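Local coordinates for protein amidohydrolase 2 (Bifidobacterium longum subsp. infantis, PDB 6UVZ) that probably acts as a hydrolase of the metal-dependent amidohydrolase superfamily, built on a TIM-barrel scaffold, at residues F13-P18 with G55-V60; S90-V95 with E118-A123; T5-D10 with G49-G54. All blocks are in the same frame, centred on the assembly; numbering follows the deposited sequence.

Contact 1. Residues F13-P18 with G55-V60; sequences FHIWDP and GVYVEV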
ATOM      1  N   PHE A  13      -5.018  -3.434  -1.955  1.00 32.15           N
ATOM      2  CA  PHE A  13      -5.799  -3.929  -3.079  1.00 32.42           C
ATOM      3  C   PHE A  13      -6.651  -2.791  -3.622  1.00 40.10           C
ATOM      4  O   PHE A  13      -6.846  -1.766  -2.965  1.00 41.52           O
ATOM      5  CB  PHE A  13      -6.675  -5.128  -2.688  1.00 30.92           C
ATOM      6  CG  PHE A  13      -7.959  -4.752  -2.001  1.00 32.43           C
ATOM      7  CD1 PHE A  13      -9.141  -4.648  -2.721  1.00 28.99           C
ATOM      8  CD2 PHE A  13      -7.990  -4.513  -0.639  1.00 33.43           C
ATOM      9  CE1 PHE A  13     -10.324  -4.304  -2.095  1.00 29.79           C
ATOM     10  CE2 PHE A  13      -9.171  -4.170  -0.007  1.00 35.46           C
ATOM     11  CZ  PHE A  13     -10.339  -4.065  -0.736  1.00 34.47           C
ATOM     12  N   HIS A  14      -7.161  -2.986  -4.838  1.00 36.85           N
ATOM     13  CA  HIS A  14      -7.973  -1.985  -5.514  1.00 28.78           C
ATOM     14  C   HIS A  14      -9.253  -2.616  -6.044  1.00 33.26           C
ATOM     15  O   HIS A  14      -9.298  -3.813  -6.344  1.00 36.77           O
ATOM     16  CB  HIS A  14      -7.219  -1.334  -6.684  1.00 26.68           C
ATOM     17  CG  HIS A  14      -5.879  -0.779  -6.314  1.00 37.98           C
ATOM     18  ND1 HIS A  14      -5.728   0.411  -5.636  1.00 44.21           N
ATOM     19  CD2 HIS A  14      -4.629  -1.245  -6.541  1.00 39.03           C
ATOM     20  CE1 HIS A  14      -4.440   0.652  -5.454  1.00 47.89           C
ATOM     21  NE2 HIS A  14      -3.753  -0.338  -5.995  1.00 43.46           N
ATOM     22  N   ILE A  15     -10.293  -1.790  -6.155  1.00 26.42           N
ATOM     23  CA  ILE A  15     -11.527  -2.146  -6.844  1.00 30.93           C
ATOM     24  C   ILE A  15     -11.991  -0.925  -7.626  1.00 34.40           C
ATOM     25  O   ILE A  15     -11.791   0.217  -7.203  1.00 36.63           O
ATOM     26  CB  ILE A  15     -12.642  -2.624  -5.883  1.00 30.12           C
ATOM     27  CG1 ILE A  15     -12.917  -1.573  -4.805  1.00 22.14           C
ATOM     28  CG2 ILE A  15     -12.292  -3.970  -5.264  1.00 29.42           C
ATOM     29  CD1 ILE A  15     -14.085  -1.912  -3.908  1.00 21.87           C
ATOM     30  N   TRP A  16     -12.611  -1.170  -8.779  1.00 33.33           N
ATOM     31  CA  TRP A  16     -13.141  -0.077  -9.582  1.00 40.13           C
ATOM     32  C   TRP A  16     -14.181  -0.614 -10.554  1.00 46.63           C
ATOM     33  O   TRP A  16     -14.277  -1.821 -10.792  1.00 51.63           O
ATOM     34  CB  TRP A  16     -12.032   0.664 -10.341  1.00 38.43           C
ATOM     35  CG  TRP A  16     -11.233  -0.195 -11.278  1.00 37.05           C
ATOM     36  CD1 TRP A  16     -11.642  -0.701 -12.479  1.00 36.52           C
ATOM     37  CD2 TRP A  16      -9.878  -0.625 -11.102  1.00 38.85           C
ATOM     38  NE1 TRP A  16     -10.630  -1.430 -13.054  1.00 35.87           N
ATOM     39  CE2 TRP A  16      -9.536  -1.398 -12.229  1.00 33.87           C
ATOM     40  CE3 TRP A  16      -8.924  -0.437 -10.097  1.00 40.69           C
ATOM     41  CZ2 TRP A  16      -8.280  -1.982 -12.380  1.00 32.65           C
ATOM     42  CZ3 TRP A  16      -7.678  -1.017 -10.250  1.00 42.86           C
ATOM     43  CH2 TRP A  16      -7.367  -1.780 -11.381  1.00 40.12           C
ATOM     44  N   ASP A  17     -14.958   0.310 -11.108  1.00 53.29           N
ATOM     45  CA  ASP A  17     -15.962   0.005 -12.125  1.00 53.62           C
ATOM     46  C   ASP A  17     -15.765   0.983 -13.273  1.00 55.72           C
ATOM     47  O   ASP A  17     -16.011   2.195 -13.097  1.00 54.36           O
ATOM     48  CB  ASP A  17     -17.374   0.103 -11.552  1.00 61.63           C
ATOM     49  CG  ASP A  17     -18.438  -0.371 -12.524  1.00 66.35           C
ATOM     50  OD1 ASP A  17     -18.080  -0.908 -13.593  1.00 70.99           O
ATOM     51  OD2 ASP A  17     -19.637  -0.205 -12.217  1.00 70.93           O
ATOM     52  N   PRO A  18     -15.327   0.522 -14.450  1.00 53.58           N
ATOM     53  CA  PRO A  18     -15.007   1.460 -15.539  1.00 50.80           C
ATOM     54  C   PRO A  18     -16.210   2.209 -16.092  1.00 60.84           C
ATOM     55  O   PRO A  18     -16.017   3.207 -16.799  1.00 67.77           O
ATOM     56  CB  PRO A  18     -14.380   0.554 -16.608  1.00 43.72           C
ATOM     57  CG  PRO A  18     -14.941  -0.801 -16.326  1.00 56.02           C
ATOM     58  CD  PRO A  18     -15.089  -0.879 -14.835  1.00 54.12           C
ATOM     59  N   GLY A  55      -9.176  -6.771   3.601  1.00 34.87           N
ATOM     60  CA  GLY A  55      -8.152  -6.049   2.882  1.00 28.41           C
ATOM     61  C   GLY A  55      -8.172  -4.566   3.204  1.00 40.16           C
ATOM     62  O   GLY A  55      -9.109  -4.047   3.816  1.00 38.83           O
ATOM     63  N   VAL A  56      -7.108  -3.892   2.776  1.00 33.89           N
ATOM     64  CA  VAL A  56      -6.958  -2.450   2.924  1.00 27.84           C
ATOM     65  C   VAL A  56      -7.091  -1.835   1.538  1.00 32.56           C
ATOM     66  O   VAL A  56      -6.235  -2.045   0.669  1.00 23.93           O
ATOM     67  CB  VAL A  56      -5.618  -2.075   3.569  1.00 32.71           C
ATOM     68  CG1 VAL A  56      -5.416  -0.566   3.537  1.00 19.60           C
ATOM     69  CG2 VAL A  56      -5.553  -2.593   4.996  1.00 43.75           C
ATOM     70  N   TYR A  57      -8.164  -1.077   1.327  1.00 23.24           N
ATOM     71  CA  TYR A  57      -8.363  -0.411   0.048  1.00 28.20           C
ATOM     72  C   TYR A  57      -7.401   0.762  -0.097  1.00 42.24           C
ATOM     73  O   TYR A  57      -7.123   1.482   0.865  1.00 44.29           O
ATOM     74  CB  TYR A  57      -9.807   0.076  -0.078  1.00 21.76           C
ATOM     75  CG  TYR A  57     -10.087   0.879  -1.331  1.00 23.45           C
ATOM     76  CD1 TYR A  57     -10.514   0.258  -2.497  1.00 25.77           C
ATOM     77  CD2 TYR A  57      -9.935   2.262  -1.344  1.00 21.45           C
ATOM     78  CE1 TYR A  57     -10.776   0.990  -3.642  1.00 32.08           C
ATOM     79  CE2 TYR A  57     -10.193   3.000  -2.482  1.00 20.52           C
ATOM     80  CZ  TYR A  57     -10.613   2.359  -3.629  1.00 35.08           C
ATOM     81  OH  TYR A  57     -10.873   3.092  -4.764  1.00 21.29           O
ATOM     82  N   VAL A  58      -6.894   0.947  -1.312  1.00 20.66           N
ATOM     83  CA  VAL A  58      -6.035   2.073  -1.653  1.00 36.01           C
ATOM     84  C   VAL A  58      -6.668   2.802  -2.829  1.00 39.65           C
ATOM     85  O   VAL A  58      -7.242   2.170  -3.722  1.00 34.29           O
ATOM     86  CB  VAL A  58      -4.600   1.616  -1.991  1.00 37.11           C
ATOM     87  CG1 VAL A  58      -3.694   2.816  -2.213  1.00 25.26           C
ATOM     88  CG2 VAL A  58      -4.051   0.730  -0.882  1.00 32.46           C
ATOM     89  N   GLU A  59      -6.576   4.131  -2.819  1.00 39.45           N
ATOM     90  CA  GLU A  59      -7.226   4.938  -3.844  1.00 36.50           C
ATOM     91  C   GLU A  59      -6.729   4.554  -5.233  1.00 43.01           C
ATOM     92  O   GLU A  59      -5.544   4.280  -5.437  1.00 45.94           O
ATOM     93  CB  GLU A  59      -6.989   6.426  -3.576  1.00 34.65           C
ATOM     94  CG  GLU A  59      -5.528   6.833  -3.443  1.00 30.68           C
ATOM     95  CD  GLU A  59      -4.908   7.229  -4.768  1.00 41.07           C
ATOM     96  OE1 GLU A  59      -3.698   6.989  -4.961  1.00 49.87           O
ATOM     97  OE2 GLU A  59      -5.637   7.778  -5.620  1.00 50.09           O
ATOM     98  N   VAL A  60      -7.654   4.526  -6.189  1.00 42.63           N
ATOM     99  CA  VAL A  60      -7.371   4.047  -7.535  1.00 42.57           C
ATOM    100  C   VAL A  60      -7.052   5.200  -8.490  1.00 46.52           C
ATOM    101  O   VAL A  60      -7.112   5.025  -9.706  1.00 53.39           O
ATOM    102  CB  VAL A  60      -8.522   3.185  -8.076  1.00 39.81           C
ATOM    103  CG1 VAL A  60      -8.723   1.960  -7.198  1.00 36.44           C
ATOM    104  CG2 VAL A  60      -9.804   4.003  -8.157  1.00 22.43           C
TER
HETATM  105  O   HOH W   1     -12.906   2.585  -6.386  1.00 30.88           O

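Contact 2. Residues S90-V95 with E118-A123; sequences SPWMRV and EPEFIA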
ATOM      1  N   SER A  90      -1.277  18.420   4.031  1.00 31.08           N
ATOM      2  CA  SER A  90      -1.111  19.762   4.572  1.00 29.89           C
ATOM      3  C   SER A  90      -1.789  19.806   5.939  1.00 36.71           C
ATOM      4  O   SER A  90      -2.700  19.018   6.202  1.00 31.59           O
ATOM      5  CB  SER A  90      -1.712  20.826   3.640  1.00 30.72           C
ATOM      6  OG  SER A  90      -3.124  20.713   3.578  1.00 45.09           O
ATOM      7  N   PRO A  91      -1.359  20.711   6.822  1.00 44.48           N
ATOM      8  CA  PRO A  91      -2.010  20.816   8.137  1.00 38.10           C
ATOM      9  C   PRO A  91      -3.396  21.445   8.073  1.00 37.86           C
ATOM     10  O   PRO A  91      -4.007  21.725   9.109  1.00 35.85           O
ATOM     11  CB  PRO A  91      -1.033  21.683   8.943  1.00 32.10           C
ATOM     12  CG  PRO A  91      -0.271  22.447   7.921  1.00 23.71           C
ATOM     13  CD  PRO A  91      -0.156  21.555   6.727  1.00 34.19           C
ATOM     14  N   TRP A  92      -3.898  21.674   6.854  1.00 27.85           N
ATOM     15  CA  TRP A  92      -5.261  22.145   6.633  1.00 26.92           C
ATOM     16  C   TRP A  92      -5.982  21.287   5.600  1.00 26.46           C
ATOM     17  O   TRP A  92      -6.931  21.757   4.964  1.00 27.85           O
ATOM     18  CB  TRP A  92      -5.265  23.610   6.191  1.00 16.48           C
ATOM     19  CG  TRP A  92      -4.461  23.842   4.950  1.00 27.30           C
ATOM     20  CD1 TRP A  92      -4.880  23.689   3.660  1.00 16.35           C
ATOM     21  CD2 TRP A  92      -3.092  24.255   4.882  1.00 30.93           C
ATOM     22  NE1 TRP A  92      -3.857  23.986   2.793  1.00 25.33           N
ATOM     23  CE2 TRP A  92      -2.748  24.337   3.518  1.00 24.47           C
ATOM     24  CE3 TRP A  92      -2.125  24.569   5.841  1.00 32.25           C
ATOM     25  CZ2 TRP A  92      -1.477  24.714   3.090  1.00 19.82           C
ATOM     26  CZ3 TRP A  92      -0.863  24.945   5.414  1.00 37.25           C
ATOM     27  CH2 TRP A  92      -0.553  25.017   4.051  1.00 30.36           C
HETATM   28  N   MSE A  93      -5.551  20.042   5.423  1.00 22.21           N
HETATM   29  CA  MSE A  93      -6.031  19.197   4.336  1.00 21.97           C
HETATM   30  C   MSE A  93      -7.467  18.722   4.524  1.00 26.08           C
HETATM   31  O   MSE A  93      -7.932  18.531   5.648  1.00 31.36           O
HETATM   32  CB  MSE A  93      -5.109  17.987   4.173  1.00 20.32           C
HETATM   33  CG  MSE A  93      -5.054  17.078   5.390  1.00 19.78           C
HETATM   34 SE   MSE A  93      -3.630  15.753   5.268  0.61 28.43          SE
HETATM   35  CE  MSE A  93      -4.157  14.912   3.594  1.00 17.36           C
ATOM     36  N   ARG A  94      -8.161  18.532   3.404  1.00 31.60           N
ATOM     37  CA  ARG A  94      -9.505  17.966   3.405  1.00 27.78           C
ATOM     38  C   ARG A  94      -9.393  16.446   3.432  1.00 25.07           C
ATOM     39  O   ARG A  94      -8.903  15.835   2.477  1.00 33.39           O
ATOM     40  CB  ARG A  94     -10.284  18.438   2.181  1.00 15.69           C
ATOM     41  CG  ARG A  94     -10.628  19.919   2.187  1.00 29.29           C
ATOM     42  CD  ARG A  94     -11.923  20.183   2.938  1.00 26.26           C
ATOM     43  NE  ARG A  94     -12.260  21.604   2.967  1.00 27.56           N
ATOM     44  CZ  ARG A  94     -13.431  22.086   3.374  1.00 25.06           C
ATOM     45  NH1 ARG A  94     -14.384  21.260   3.784  1.00 21.71           N
ATOM     46  NH2 ARG A  94     -13.648  23.393   3.370  1.00 24.27           N
ATOM     47  N   VAL A  95      -9.837  15.837   4.520  1.00 24.43           N
ATOM     48  CA  VAL A  95      -9.784  14.388   4.710  1.00 27.65           C
ATOM     49  C   VAL A  95     -11.210  13.859   4.709  1.00 30.22           C
ATOM     50  O   VAL A  95     -12.066  14.419   5.404  1.00 32.05           O
ATOM     51  CB  VAL A  95      -9.066  14.010   6.020  1.00 22.93           C
ATOM     52  CG1 VAL A  95      -9.083  12.504   6.220  1.00 23.59           C
ATOM     53  CG2 VAL A  95      -7.640  14.535   6.011  1.00 29.13           C
ATOM     54  N   GLU A 118       8.717  20.209   1.095  1.00 38.55           N
ATOM     55  CA  GLU A 118       7.955  21.405   1.417  1.00 30.53           C
ATOM     56  C   GLU A 118       7.532  21.376   2.885  1.00 43.99           C
ATOM     57  O   GLU A 118       7.189  20.313   3.413  1.00 49.05           O
ATOM     58  CB  GLU A 118       6.725  21.521   0.518  1.00 32.34           C
ATOM     59  CG  GLU A 118       7.021  21.332  -0.962  1.00 49.47           C
ATOM     60  CD  GLU A 118       5.943  21.917  -1.853  1.00 69.66           C
ATOM     61  OE1 GLU A 118       5.988  23.136  -2.120  1.00 80.27           O
ATOM     62  OE2 GLU A 118       5.045  21.162  -2.279  1.00 71.50           O
ATOM     63  N   PRO A 119       7.553  22.522   3.572  1.00 40.91           N
ATOM     64  CA  PRO A 119       7.197  22.520   4.999  1.00 30.91           C
ATOM     65  C   PRO A 119       5.745  22.171   5.262  1.00 40.41           C
ATOM     66  O   PRO A 119       5.443  21.601   6.317  1.00 44.05           O
ATOM     67  CB  PRO A 119       7.517  23.953   5.447  1.00 26.13           C
ATOM     68  CG  PRO A 119       8.411  24.506   4.388  1.00 40.13           C
ATOM     69  CD  PRO A 119       7.997  23.847   3.115  1.00 45.61           C
ATOM     70  N   GLU A 120       4.833  22.498   4.342  1.00 29.25           N
ATOM     71  CA  GLU A 120       3.435  22.133   4.545  1.00 24.73           C
ATOM     72  C   GLU A 120       3.239  20.625   4.461  1.00 33.09           C
ATOM     73  O   GLU A 120       2.300  20.089   5.059  1.00 41.67           O
ATOM     74  CB  GLU A 120       2.544  22.848   3.528  1.00 21.33           C
ATOM     75  CG  GLU A 120       2.621  22.298   2.114  1.00 31.17           C
ATOM     76  CD  GLU A 120       1.662  22.994   1.168  1.00 48.93           C
ATOM     77  OE1 GLU A 120       1.378  24.191   1.383  1.00 52.84           O
ATOM     78  OE2 GLU A 120       1.187  22.342   0.214  1.00 50.36           O
ATOM     79  N   PHE A 121       4.114  19.927   3.733  1.00 34.36           N
ATOM     80  CA  PHE A 121       4.056  18.470   3.713  1.00 30.67           C
ATOM     81  C   PHE A 121       4.530  17.888   5.039  1.00 40.19           C
ATOM     82  O   PHE A 121       3.937  16.932   5.551  1.00 48.93           O
ATOM     83  CB  PHE A 121       4.892  17.928   2.553  1.00 33.28           C
ATOM     84  CG  PHE A 121       4.750  16.447   2.339  1.00 30.63           C
ATOM     85  CD1 PHE A 121       3.724  15.944   1.558  1.00 26.90           C
ATOM     86  CD2 PHE A 121       5.647  15.559   2.911  1.00 28.57           C
ATOM     87  CE1 PHE A 121       3.589  14.583   1.357  1.00 27.87           C
ATOM     88  CE2 PHE A 121       5.518  14.196   2.714  1.00 28.39           C
ATOM     89  CZ  PHE A 121       4.488  13.708   1.935  1.00 30.52           C
ATOM     90  N   ILE A 122       5.595  18.456   5.608  1.00 40.97           N
ATOM     91  CA  ILE A 122       6.079  17.998   6.908  1.00 33.98           C
ATOM     92  C   ILE A 122       5.057  18.312   7.994  1.00 35.94           C
ATOM     93  O   ILE A 122       4.744  17.465   8.839  1.00 30.29           O
ATOM     94  CB  ILE A 122       7.447  18.630   7.223  1.00 31.65           C
ATOM     95  CG1 ILE A 122       8.433  18.367   6.084  1.00 42.08           C
ATOM     96  CG2 ILE A 122       7.991  18.093   8.537  1.00 19.89           C
ATOM     97  CD1 ILE A 122       8.690  16.904   5.826  1.00 41.47           C
ATOM     98  N   ALA A 123       4.524  19.537   7.988  1.00 33.52           N
ATOM     99  CA  ALA A 123       3.503  19.905   8.963  1.00 18.81           C
ATOM    100  C   ALA A 123       2.237  19.082   8.783  1.00 39.75           C
ATOM    101  O   ALA A 123       1.546  18.785   9.764  1.00 42.30           O
ATOM    102  CB  ALA A 123       3.189  21.397   8.857  1.00 18.59           C
TER

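Contact 3. Residues T5-D10 with G49-G54; sequences TLNVID and GVNFLG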
ATOM      1  N   THR A   5      -4.098 -23.816   6.891  1.00127.57           N
ATOM      2  CA  THR A   5      -4.912 -22.845   7.626  1.00108.41           C
ATOM      3  C   THR A   5      -4.102 -21.625   8.073  1.00 94.45           C
ATOM      4  O   THR A   5      -3.462 -21.623   9.130  1.00 92.89           O
ATOM      5  CB  THR A   5      -5.653 -23.523   8.801  1.00102.46           C
ATOM      6  OG1 THR A   5      -6.513 -22.573   9.444  1.00100.53           O
ATOM      7  CG2 THR A   5      -4.716 -24.173   9.838  1.00 96.45           C
ATOM      8  N   LEU A   6      -4.136 -20.571   7.259  1.00 82.14           N
ATOM      9  CA  LEU A   6      -3.333 -19.372   7.469  1.00 65.92           C
ATOM     10  C   LEU A   6      -4.212 -18.137   7.351  1.00 62.86           C
ATOM     11  O   LEU A   6      -5.000 -18.022   6.406  1.00 62.06           O
ATOM     12  CB  LEU A   6      -2.187 -19.301   6.452  1.00 65.53           C
ATOM     13  CG  LEU A   6      -1.432 -17.975   6.331  1.00 53.74           C
ATOM     14  CD1 LEU A   6      -0.505 -17.763   7.518  1.00 55.39           C
ATOM     15  CD2 LEU A   6      -0.663 -17.914   5.018  1.00 41.01           C
ATOM     16  N   ASN A   7      -4.070 -17.215   8.301  1.00 56.43           N
ATOM     17  CA  ASN A   7      -4.804 -15.956   8.280  1.00 49.50           C
ATOM     18  C   ASN A   7      -4.042 -14.935   7.444  1.00 51.43           C
ATOM     19  O   ASN A   7      -2.827 -14.777   7.602  1.00 53.06           O
ATOM     20  CB  ASN A   7      -5.016 -15.430   9.699  1.00 45.42           C
ATOM     21  CG  ASN A   7      -5.821 -16.384  10.560  1.00 50.60           C
ATOM     22  OD1 ASN A   7      -6.701 -17.091  10.067  1.00 57.08           O
ATOM     23  ND2 ASN A   7      -5.522 -16.411  11.853  1.00 51.04           N
ATOM     24  N   VAL A   8      -4.758 -14.242   6.559  1.00 48.83           N
ATOM     25  CA  VAL A   8      -4.156 -13.319   5.603  1.00 40.94           C
ATOM     26  C   VAL A   8      -4.906 -11.994   5.649  1.00 42.15           C
ATOM     27  O   VAL A   8      -6.142 -11.972   5.595  1.00 40.43           O
ATOM     28  CB  VAL A   8      -4.170 -13.895   4.173  1.00 35.36           C
ATOM     29  CG1 VAL A   8      -3.706 -12.852   3.172  1.00 40.27           C
ATOM     30  CG2 VAL A   8      -3.295 -15.138   4.092  1.00 42.31           C
ATOM     31  N   ILE A   9      -4.160 -10.897   5.750  1.00 41.71           N
ATOM     32  CA  ILE A   9      -4.703  -9.545   5.652  1.00 33.69           C
ATOM     33  C   ILE A   9      -4.026  -8.862   4.472  1.00 36.05           C
ATOM     34  O   ILE A   9      -2.806  -8.659   4.481  1.00 55.73           O
ATOM     35  CB  ILE A   9      -4.489  -8.740   6.943  1.00 28.93           C
ATOM     36  CG1 ILE A   9      -5.365  -9.290   8.071  1.00 38.03           C
ATOM     37  CG2 ILE A   9      -4.784  -7.265   6.707  1.00 25.02           C
ATOM     38  CD1 ILE A   9      -5.258  -8.505   9.362  1.00 24.03           C
ATOM     39  N   ASP A  10      -4.815  -8.511   3.458  1.00 28.21           N
ATOM     40  CA  ASP A  10      -4.291  -7.867   2.258  1.00 29.64           C
ATOM     41  C   ASP A  10      -4.130  -6.376   2.528  1.00 38.79           C
ATOM     42  O   ASP A  10      -5.119  -5.644   2.613  1.00 53.18           O
ATOM     43  CB  ASP A  10      -5.221  -8.108   1.074  1.00 32.23           C
ATOM     44  CG  ASP A  10      -4.504  -8.019  -0.258  1.00 37.71           C
ATOM     45  OD1 ASP A  10      -4.652  -8.952  -1.071  1.00 43.27           O
ATOM     46  OD2 ASP A  10      -3.779  -7.028  -0.483  1.00 38.71           O
ATOM     47  N   GLY A  49      -7.131 -21.475  -0.190  1.00 29.09           N
ATOM     48  CA  GLY A  49      -7.340 -22.141   1.081  1.00 38.95           C
ATOM     49  C   GLY A  49      -6.890 -21.370   2.298  1.00 50.52           C
ATOM     50  O   GLY A  49      -6.608 -21.978   3.333  1.00 71.40           O
ATOM     51  N   VAL A  50      -6.810 -20.047   2.208  1.00 52.03           N
ATOM     52  CA  VAL A  50      -6.420 -19.218   3.335  1.00 47.03           C
ATOM     53  C   VAL A  50      -7.663 -18.557   3.911  1.00 50.94           C
ATOM     54  O   VAL A  50      -8.694 -18.411   3.247  1.00 47.26           O
ATOM     55  CB  VAL A  50      -5.363 -18.162   2.939  1.00 47.02           C
ATOM     56  CG1 VAL A  50      -4.073 -18.836   2.498  1.00 45.60           C
ATOM     57  CG2 VAL A  50      -5.902 -17.262   1.840  1.00 46.27           C
ATOM     58  N   ASN A  51      -7.566 -18.153   5.176  1.00 52.95           N
ATOM     59  CA  ASN A  51      -8.660 -17.467   5.863  1.00 47.01           C
ATOM     60  C   ASN A  51      -8.502 -15.972   5.610  1.00 51.68           C
ATOM     61  O   ASN A  51      -7.703 -15.299   6.265  1.00 46.87           O
ATOM     62  CB  ASN A  51      -8.650 -17.794   7.351  1.00 48.31           C
ATOM     63  CG  ASN A  51      -9.949 -17.422   8.037  1.00 64.07           C
ATOM     64  OD1 ASN A  51     -11.004 -17.364   7.405  1.00 61.83           O
ATOM     65  ND2 ASN A  51      -9.880 -17.170   9.339  1.00 76.59           N
ATOM     66  N   PHE A  52      -9.265 -15.452   4.651  1.00 48.20           N
ATOM     67  CA  PHE A  52      -9.168 -14.050   4.258  1.00 38.57           C
ATOM     68  C   PHE A  52      -9.871 -13.189   5.301  1.00 39.19           C
ATOM     69  O   PHE A  52     -11.103 -13.206   5.406  1.00 40.69           O
ATOM     70  CB  PHE A  52      -9.770 -13.849   2.870  1.00 39.47           C
ATOM     71  CG  PHE A  52      -9.635 -12.450   2.344  1.00 39.46           C
ATOM     72  CD1 PHE A  52      -8.416 -11.794   2.385  1.00 46.98           C
ATOM     73  CD2 PHE A  52     -10.724 -11.796   1.793  1.00 35.57           C
ATOM     74  CE1 PHE A  52      -8.288 -10.507   1.898  1.00 46.19           C
ATOM     75  CE2 PHE A  52     -10.603 -10.510   1.302  1.00 44.12           C
ATOM     76  CZ  PHE A  52      -9.383  -9.865   1.355  1.00 45.25           C
ATOM     77  N   LEU A  53      -9.091 -12.434   6.071  1.00 30.21           N
ATOM     78  CA  LEU A  53      -9.620 -11.595   7.137  1.00 34.76           C
ATOM     79  C   LEU A  53      -9.984 -10.191   6.671  1.00 38.46           C
ATOM     80  O   LEU A  53     -10.418  -9.377   7.492  1.00 41.76           O
ATOM     81  CB  LEU A  53      -8.610 -11.502   8.287  1.00 36.31           C
ATOM     82  CG  LEU A  53      -8.242 -12.815   8.980  1.00 35.59           C
ATOM     83  CD1 LEU A  53      -7.327 -12.554  10.166  1.00 34.24           C
ATOM     84  CD2 LEU A  53      -9.495 -13.560   9.415  1.00 27.01           C
ATOM     85  N   GLY A  54      -9.819  -9.889   5.392  1.00 29.45           N
ATOM     86  CA  GLY A  54     -10.128  -8.580   4.858  1.00 37.63           C
ATOM     87  C   GLY A  54      -8.908  -7.908   4.253  1.00 39.95           C
ATOM     88  O   GLY A  54      -7.776  -8.374   4.365  1.00 41.73           O
TER

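Contact 1. Residues F13-P18 with G55-V60
F13 and Y57 pair in parallel at the C-terminal ends of the first two strands of the TIM barrel, 7-13 and 51-58. F13 belongs to an H12-F13-H14 sequence that matches the HxH motif of metal-dependent hydrolases, whose histidines bind metal in relatives. Two backbone bonds define the pairing, F13 N to V56 O and V58 N to F13 O, both 3.2 Å. Past F13 the chain leaves the sheet, and H14 keeps hold of strand 51-58 through its side chain: ND1 donates to V58 O over 3.0 Å. That donor stands 53° out of the carbonyl plane of V58, and the N-H...O angle is 145°. With CG beside the backbone N (chi1 -53°), the imidazole reaches the strand, and the bond restricts its rotation; CE1 also lies 3.6 Å from V58 CB. On the F13 side, ring atom CE2 sits 3.4 Å from G55 C, which meets the ring at its edge. I15 runs across Y57 at about a right angle, CG1 3.5 Å from CE1. The Y57 hydroxyl also bonds E68 of helix 65-73, and a water donates to both that hydroxyl and I15 O. V60 closes the contact: its CG1 passes H14 CB and touches the edge of the W16 indole at CE3, 3.8 Å away.

Contact 2. Residues S90-V95 with E118-A123
The indole of W92 carries S90 CB on one face, 3.7 Å above the plane and over the ring centre, while E120 OE1 approaches its edge. That oxygen is placed evenly against two ring carbons, 3.4 Å from both W92 CZ2 and W92 CH2. The carboxylate plane stands 87° from the ring plane, so the two groups meet nearly perpendicular. The polarity of the C-H edge probably makes this approach mildly favourable, but it is not a hydrogen bond. The other carboxylate oxygen, OE2, forms a salt bridge with R115, which also pairs with E118 and so ties this end of the helix to the chain just before it. E120 reaches the indole with CG between its backbone N and carbonyl carbon (chi1 74°) and the chain extended beyond. In the barrel, these residues join the loop that follows strand 80-86 to the N-terminal end of helix 119-131, for which E118 is the N-cap. The loop turns tightly here, M93 N donating to S90 O over 3.1 Å. No conventional hydrogen bond crosses between the segments. Its P91 sits against the helix: CG is 3.7 Å from A123 CB, and CD is 3.3 Å from E120 O. The same carbonyl receives a nearly straight C-H...O contact from S90 CA at 3.5 Å, with 170° at the hydrogen.

Contact 3. Residues T5-D10 with G49-G54
Strands 7-10 and 51-54 run parallel, their axes approaching to 4.9 Å with 37° between their directions, and form the two strands of a beta-alpha-beta unit whose crossover helix is 38-47. N7 pairs with N51 and V8 with F52. Bonds alternate along the ladder: N51 N to L6 O at 2.8 Å, V8 N to N51 O at 3.1 Å, then L53 N to V8 O at 3.0 Å. Regular continuation would bring D10 N to L53 O; instead it donates to G54 O, so the register slips by one residue at L53-G54. The phi of 119° at G54 suits a residue without a side chain. On the N7 face, the amides of N7 and N51 lie side by side, planes 57° apart, and N51 ND2 donates to N7 OD1 over 3.3 Å. L53 CD1 rests against N7 CB at 3.7 Å. On the face of V8 and F52, V8 CG2 packs on V50 CB, and Y45 of the crossover helix stacks on the F52 ring. D10 OD1 bonds S218 and OD2 accepts from H12 N; D10 CB meets the edge of the F52 ring, 4.0 Å from CE1.

How the contacts relate
Contacts 1 and 3 follow one another along the same pair of neighbouring strands, 7-13 and 51-58, their centres 18 Å apart. A probable hydrogen bond from V56 N to D10 O, 2.7 Å, joins them. The pairing offset is the same in both, V8 with F52 and F13 with Y57, so the one-residue slip entering G54 must be made good between D10 and F13, where strand 7-13 is broken. Contact 3 lies towards the strands' N-terminal ends; contact 1 is at their C-terminal ends, the side on which TIM barrels place their active sites. Contact 2, at the surface, joins the loop after strand 80-86 to helix 119-131, also at that end but with nearest atoms about 11 Å from contact 1.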